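Local coordinates for hemolysin-related protein (Vibrio cholerae serotype O1, PDB 6MLT), which is a secreted biofilm matrix protein that binds metal ions and probably carbohydrate, and probably contributes to biofilm adhesion, at residues G477-D489 / H600-L612. Residues are numbered along the deposited sequence; the frame is centred on the assembly and turned at random.
With NA (sodium ion), chain H.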
loop_
_atom_site.group_PDB
_atom_site.type_symbol
_atom_site.label_atom_id
_atom_site.label_comp_id
_atom_site.label_asym_id
_atom_site.label_seq_id
_atom_site.Cartn_x
_atom_site.Cartn_y
_atom_site.Cartn_z
ATOM N N GLY A 477 14.627 2.724 10.061
ATOM C CA GLY A 477 13.337 2.660 9.414
ATOM C C GLY A 477 12.329 3.651 9.971
ATOM O O GLY A 477 12.555 4.315 10.980
ATOM N N VAL A 478 11.204 3.728 9.266
ATOM C CA VAL A 478 10.044 4.512 9.656
ATOM C C VAL A 478 8.811 3.682 9.328
ATOM O O VAL A 478 8.862 2.740 8.534
ATOM C CB VAL A 478 9.981 5.868 8.923
ATOM C CG1 VAL A 478 11.174 6.737 9.303
ATOM C CG2 VAL A 478 9.938 5.657 7.414
ATOM N N SER A 479 7.691 4.042 9.951
ATOM C CA SER A 479 6.396 3.478 9.593
ATOM C C SER A 479 5.352 4.577 9.730
ATOM O O SER A 479 5.667 5.718 10.081
ATOM C CB SER A 479 6.053 2.260 10.459
ATOM O OG SER A 479 5.820 2.647 11.797
ATOM N N ALA A 480 4.100 4.227 9.449
ATOM C CA ALA A 480 3.022 5.205 9.400
ATOM C C ALA A 480 1.800 4.664 10.126
ATOM O O ALA A 480 1.543 3.457 10.125
ATOM C CB ALA A 480 2.648 5.548 7.958
ATOM N N TYR A 481 1.044 5.576 10.733
ATOM C CA TYR A 481 -0.216 5.248 11.386
ATOM C C TYR A 481 -0.953 6.545 11.708
ATOM O O TYR A 481 -0.330 7.565 12.020
ATOM C CB TYR A 481 0.001 4.429 12.667
ATOM C CG TYR A 481 -1.273 4.256 13.469
ATOM C CD1 TYR A 481 -2.360 3.569 12.936
ATOM C CD2 TYR A 481 -1.401 4.798 14.744
ATOM C CE1 TYR A 481 -3.543 3.429 13.650
ATOM C CE2 TYR A 481 -2.581 4.659 15.472
ATOM C CZ TYR A 481 -3.647 3.978 14.915
ATOM O OH TYR A 481 -4.819 3.834 15.624
ATOM N N ASP A 482 -2.285 6.488 11.637
ATOM C CA ASP A 482 -3.152 7.629 11.944
ATOM C C ASP A 482 -3.545 7.546 13.414
ATOM O O ASP A 482 -4.577 6.980 13.773
ATOM C CB ASP A 482 -4.381 7.631 11.038
ATOM C CG ASP A 482 -5.337 8.768 11.346
ATOM O OD1 ASP A 482 -4.951 9.705 12.080
ATOM O OD2 ASP A 482 -6.486 8.717 10.868
ATOM N N PHE A 483 -2.700 8.119 14.277
ATOM C CA PHE A 483 -3.004 8.183 15.706
ATOM C C PHE A 483 -4.201 9.082 15.987
ATOM O O PHE A 483 -5.015 8.783 16.869
ATOM C CB PHE A 483 -1.801 8.713 16.487
ATOM C CG PHE A 483 -0.675 7.741 16.625
ATOM C CD1 PHE A 483 -0.689 6.787 17.626
ATOM C CD2 PHE A 483 0.427 7.816 15.789
ATOM C CE1 PHE A 483 0.365 5.901 17.769
ATOM C CE2 PHE A 483 1.479 6.937 15.927
ATOM C CZ PHE A 483 1.450 5.977 16.919
ATOM N N THR A 484 -4.303 10.205 15.281
ATOM C CA THR A 484 -5.283 11.223 15.639
ATOM C C THR A 484 -6.673 10.909 15.114
ATOM O O THR A 484 -7.647 11.471 15.619
ATOM C CB THR A 484 -4.857 12.598 15.117
ATOM O OG1 THR A 484 -4.828 12.577 13.685
ATOM C CG2 THR A 484 -3.483 12.987 15.664
ATOM N N GLY A 485 -6.784 10.041 14.113
ATOM C CA GLY A 485 -8.080 9.653 13.599
ATOM C C GLY A 485 -8.702 10.618 12.616
ATOM O O GLY A 485 -9.917 10.563 12.407
ATOM N N ASP A 486 -7.911 11.501 12.003
ATOM C CA ASP A 486 -8.413 12.434 11.002
ATOM C C ASP A 486 -8.227 11.926 9.578
ATOM O O ASP A 486 -8.469 12.672 8.626
ATOM C CB ASP A 486 -7.744 13.804 11.162
ATOM C CG ASP A 486 -6.257 13.797 10.810
ATOM O OD1 ASP A 486 -5.659 12.711 10.634
ATOM O OD2 ASP A 486 -5.682 14.906 10.713
ATOM N N GLY A 487 -7.812 10.676 9.409
ATOM C CA GLY A 487 -7.621 10.113 8.088
ATOM C C GLY A 487 -6.260 10.362 7.475
ATOM O O GLY A 487 -5.997 9.861 6.372
ATOM N N ILE A 488 -5.389 11.109 8.154
ATOM C CA ILE A 488 -4.045 11.420 7.674
ATOM C C ILE A 488 -3.041 10.714 8.577
ATOM O O ILE A 488 -3.098 10.854 9.802
ATOM C CB ILE A 488 -3.795 12.940 7.658
ATOM C CG1 ILE A 488 -4.890 13.643 6.844
ATOM C CG2 ILE A 488 -2.403 13.248 7.092
ATOM C CD1 ILE A 488 -4.777 15.161 6.828
ATOM N N ASP A 489 -2.122 9.961 7.976
ATOM C CA ASP A 489 -1.141 9.218 8.754
ATOM C C ASP A 489 -0.115 10.163 9.367
ATOM O O ASP A 489 0.300 11.147 8.746
ATOM C CB ASP A 489 -0.417 8.190 7.881
ATOM C CG ASP A 489 -1.222 6.905 7.666
ATOM O OD1 ASP A 489 -2.339 6.777 8.212
ATOM O OD2 ASP A 489 -0.719 6.014 6.943
ATOM N N HIS A 600 -5.822 0.699 -0.702
ATOM C CA HIS A 600 -5.381 1.628 0.331
ATOM C C HIS A 600 -4.209 2.495 -0.118
ATOM O O HIS A 600 -3.998 3.568 0.456
ATOM C CB HIS A 600 -4.983 0.848 1.585
ATOM C CG HIS A 600 -4.022 -0.261 1.305
ATOM N ND1 HIS A 600 -2.655 -0.089 1.341
ATOM C CD2 HIS A 600 -4.230 -1.545 0.934
ATOM C CE1 HIS A 600 -2.062 -1.227 1.030
ATOM N NE2 HIS A 600 -2.997 -2.125 0.771
ATOM N N ASN A 601 -3.445 2.048 -1.116
ATOM C CA ASN A 601 -2.336 2.815 -1.679
ATOM C C ASN A 601 -1.376 3.290 -0.590
ATOM O O ASN A 601 -1.021 4.468 -0.506
ATOM C CB ASN A 601 -2.846 3.994 -2.507
ATOM C CG ASN A 601 -1.766 4.579 -3.394
ATOM O OD1 ASN A 601 -0.773 3.912 -3.688
ATOM N ND2 ASN A 601 -1.951 5.823 -3.829
ATOM N N SER A 602 -0.939 2.349 0.245
ATOM C CA SER A 602 0.026 2.644 1.292
ATOM C C SER A 602 1.052 1.522 1.358
ATOM O O SER A 602 0.843 0.429 0.828
ATOM C CB SER A 602 -0.648 2.814 2.660
ATOM O OG SER A 602 -1.143 1.570 3.132
ATOM N N PHE A 603 2.164 1.808 2.031
ATOM C CA PHE A 603 3.225 0.832 2.226
ATOM C C PHE A 603 3.893 1.131 3.560
ATOM O O PHE A 603 4.325 2.260 3.807
ATOM C CB PHE A 603 4.232 0.875 1.070
ATOM C CG PHE A 603 4.858 -0.454 0.766
ATOM C CD1 PHE A 603 5.899 -0.934 1.546
ATOM C CD2 PHE A 603 4.401 -1.234 -0.291
ATOM C CE1 PHE A 603 6.472 -2.158 1.277
ATOM C CE2 PHE A 603 4.976 -2.462 -0.562
ATOM C CZ PHE A 603 6.010 -2.925 0.222
ATOM N N ARG A 604 3.945 0.110 4.417
ATOM C CA ARG A 604 4.408 0.226 5.800
ATOM C C ARG A 604 3.571 1.229 6.596
ATOM O O ARG A 604 4.075 1.941 7.462
ATOM C CB ARG A 604 5.906 0.551 5.850
ATOM C CG ARG A 604 6.776 -0.730 5.777
ATOM C CD ARG A 604 8.267 -0.428 5.665
ATOM N NE ARG A 604 8.627 0.028 4.321
ATOM C CZ ARG A 604 9.142 -0.740 3.369
ATOM N NH1 ARG A 604 9.382 -2.029 3.579
ATOM N NH2 ARG A 604 9.431 -0.211 2.194
ATOM N N SER A 605 2.268 1.247 6.326
ATOM C CA SER A 605 1.287 1.921 7.164
ATOM C C SER A 605 0.402 0.900 7.870
ATOM O O SER A 605 -0.029 -0.090 7.265
ATOM C CB SER A 605 0.397 2.862 6.347
ATOM O OG SER A 605 -0.650 3.353 7.163
ATOM N N ALA A 606 0.116 1.157 9.144
ATOM C CA ALA A 606 -0.789 0.328 9.925
ATOM C C ALA A 606 -2.251 0.728 9.779
ATOM O O ALA A 606 -3.122 0.042 10.325
ATOM C CB ALA A 606 -0.401 0.382 11.409
ATOM N N THR A 607 -2.547 1.815 9.072
ATOM C CA THR A 607 -3.898 2.365 9.064
ATOM C C THR A 607 -4.786 1.592 8.098
ATOM O O THR A 607 -4.489 1.511 6.903
ATOM C CB THR A 607 -3.871 3.840 8.677
ATOM O OG1 THR A 607 -3.022 4.557 9.578
ATOM C CG2 THR A 607 -5.291 4.443 8.719
ATOM N N ILE A 608 -5.889 1.049 8.607
ATOM C CA ILE A 608 -6.862 0.382 7.744
ATOM C C ILE A 608 -7.607 1.449 6.955
ATOM O O ILE A 608 -8.185 2.375 7.535
ATOM C CB ILE A 608 -7.830 -0.483 8.563
ATOM C CG1 ILE A 608 -7.071 -1.624 9.242
ATOM C CG2 ILE A 608 -8.955 -1.038 7.668
ATOM C CD1 ILE A 608 -7.926 -2.454 10.203
ATOM N N ARG A 609 -7.591 1.330 5.630
ATOM C CA ARG A 609 -8.237 2.296 4.751
ATOM C C ARG A 609 -9.132 1.579 3.755
ATOM O O ARG A 609 -8.754 0.542 3.202
ATOM C CB ARG A 609 -7.213 3.138 3.986
ATOM C CG ARG A 609 -6.652 4.265 4.800
ATOM C CD ARG A 609 -5.783 5.201 3.975
ATOM N NE ARG A 609 -5.436 6.368 4.776
ATOM C CZ ARG A 609 -4.371 6.449 5.565
ATOM N NH1 ARG A 609 -3.516 5.433 5.647
ATOM N NH2 ARG A 609 -4.156 7.558 6.264
ATOM N N VAL A 610 -10.315 2.144 3.535
ATOM C CA VAL A 610 -11.244 1.700 2.499
ATOM C C VAL A 610 -10.929 2.471 1.221
ATOM O O VAL A 610 -10.771 3.699 1.274
ATOM C CB VAL A 610 -12.704 1.915 2.929
ATOM C CG1 VAL A 610 -13.666 1.486 1.823
ATOM C CG2 VAL A 610 -12.991 1.160 4.219
ATOM N N PRO A 611 -10.840 1.818 0.064
ATOM C CA PRO A 611 -10.468 2.535 -1.164
ATOM C C PRO A 611 -11.491 3.584 -1.579
ATOM O O PRO A 611 -12.676 3.516 -1.246
ATOM C CB PRO A 611 -10.366 1.432 -2.225
ATOM C CG PRO A 611 -10.847 0.177 -1.594
ATOM C CD PRO A 611 -10.869 0.356 -0.119
ATOM N N LEU A 612 -10.996 4.558 -2.340
ATOM C CA LEU A 612 -11.820 5.589 -2.968
ATOM C C LEU A 612 -12.608 6.387 -1.934
ATOM O O LEU A 612 -12.200 7.485 -1.545
ATOM C CB LEU A 612 -12.768 4.955 -3.993
ATOM C CG LEU A 612 -14.271 4.987 -3.720
ATOM C CD1 LEU A 612 -14.957 6.040 -4.585
ATOM C CD2 LEU A 612 -14.887 3.612 -3.948
HETATM NA NA NA H . -3.744 11.589 11.797
HETATM O O HOH W 1 -7.651 7.887 5.335
#
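Asp489 is the polar centre of this contact: its carboxylate takes bonds from Ser605, Thr607 and Arg609. Ser605 OG donates to Asp489 OD2 at 2.7 Å, from the syn side. Arg609 NH1 reaches Asp489 OD2 at 3.1 Å, from the opposite face of the carboxylate. Thr607 OG1 donates to Asp489 OD1 at 2.7 Å, from above the carboxylate plane. Arg609 NH2 completes the salt bridge to Asp489 OD1 at 2.8 Å, a bent, weak hydrogen bond. The pairing is two-pronged but not coplanar: the carboxylate and guanidinium planes are 58° apart.

Arg609 runs extended from CG to NE, which carries its guanidinium to the metal loop. There Arg609 NH2 gives a nearly straight bond to Gly487 O at 3.0 Å. A water joins Arg609 NE to the same carbonyl. Thr607 CG2 lies over the rim of one guanidinium face.

Thr607 OG1 sits beside its own backbone N (chi1 -57°). From there Thr607 OG1 also accepts from Asp482 N, at 2.9 Å. Ser605 OG is anti to its backbone N (chi1 172°) and accepts from Thr607 N in an ST turn. Ala480 and Ser605 form a single beta bridge. Ala606 N to Ala480 O is its straighter bond; Ala480 N to Arg604 O is weak. Ala606 CB touches Tyr481 CD1 at 4.0 Å.

Strand 478-481 edges a four-stranded antiparallel sheet, consistent with a beta-propeller blade. Asp482, Thr484, Asp486 and the Ile488 carbonyl bind sodium in a loop resembling an EF-hand loop, with Glu490 completing the protein ligands. Segment 600-612 thus grips both ends of this metal-binding loop without touching the ion. Arg609 probably offsets the charge of Asp489, while the hydroxyls of Ser605, Thr607 and Ser280 should hold its carboxylate in place.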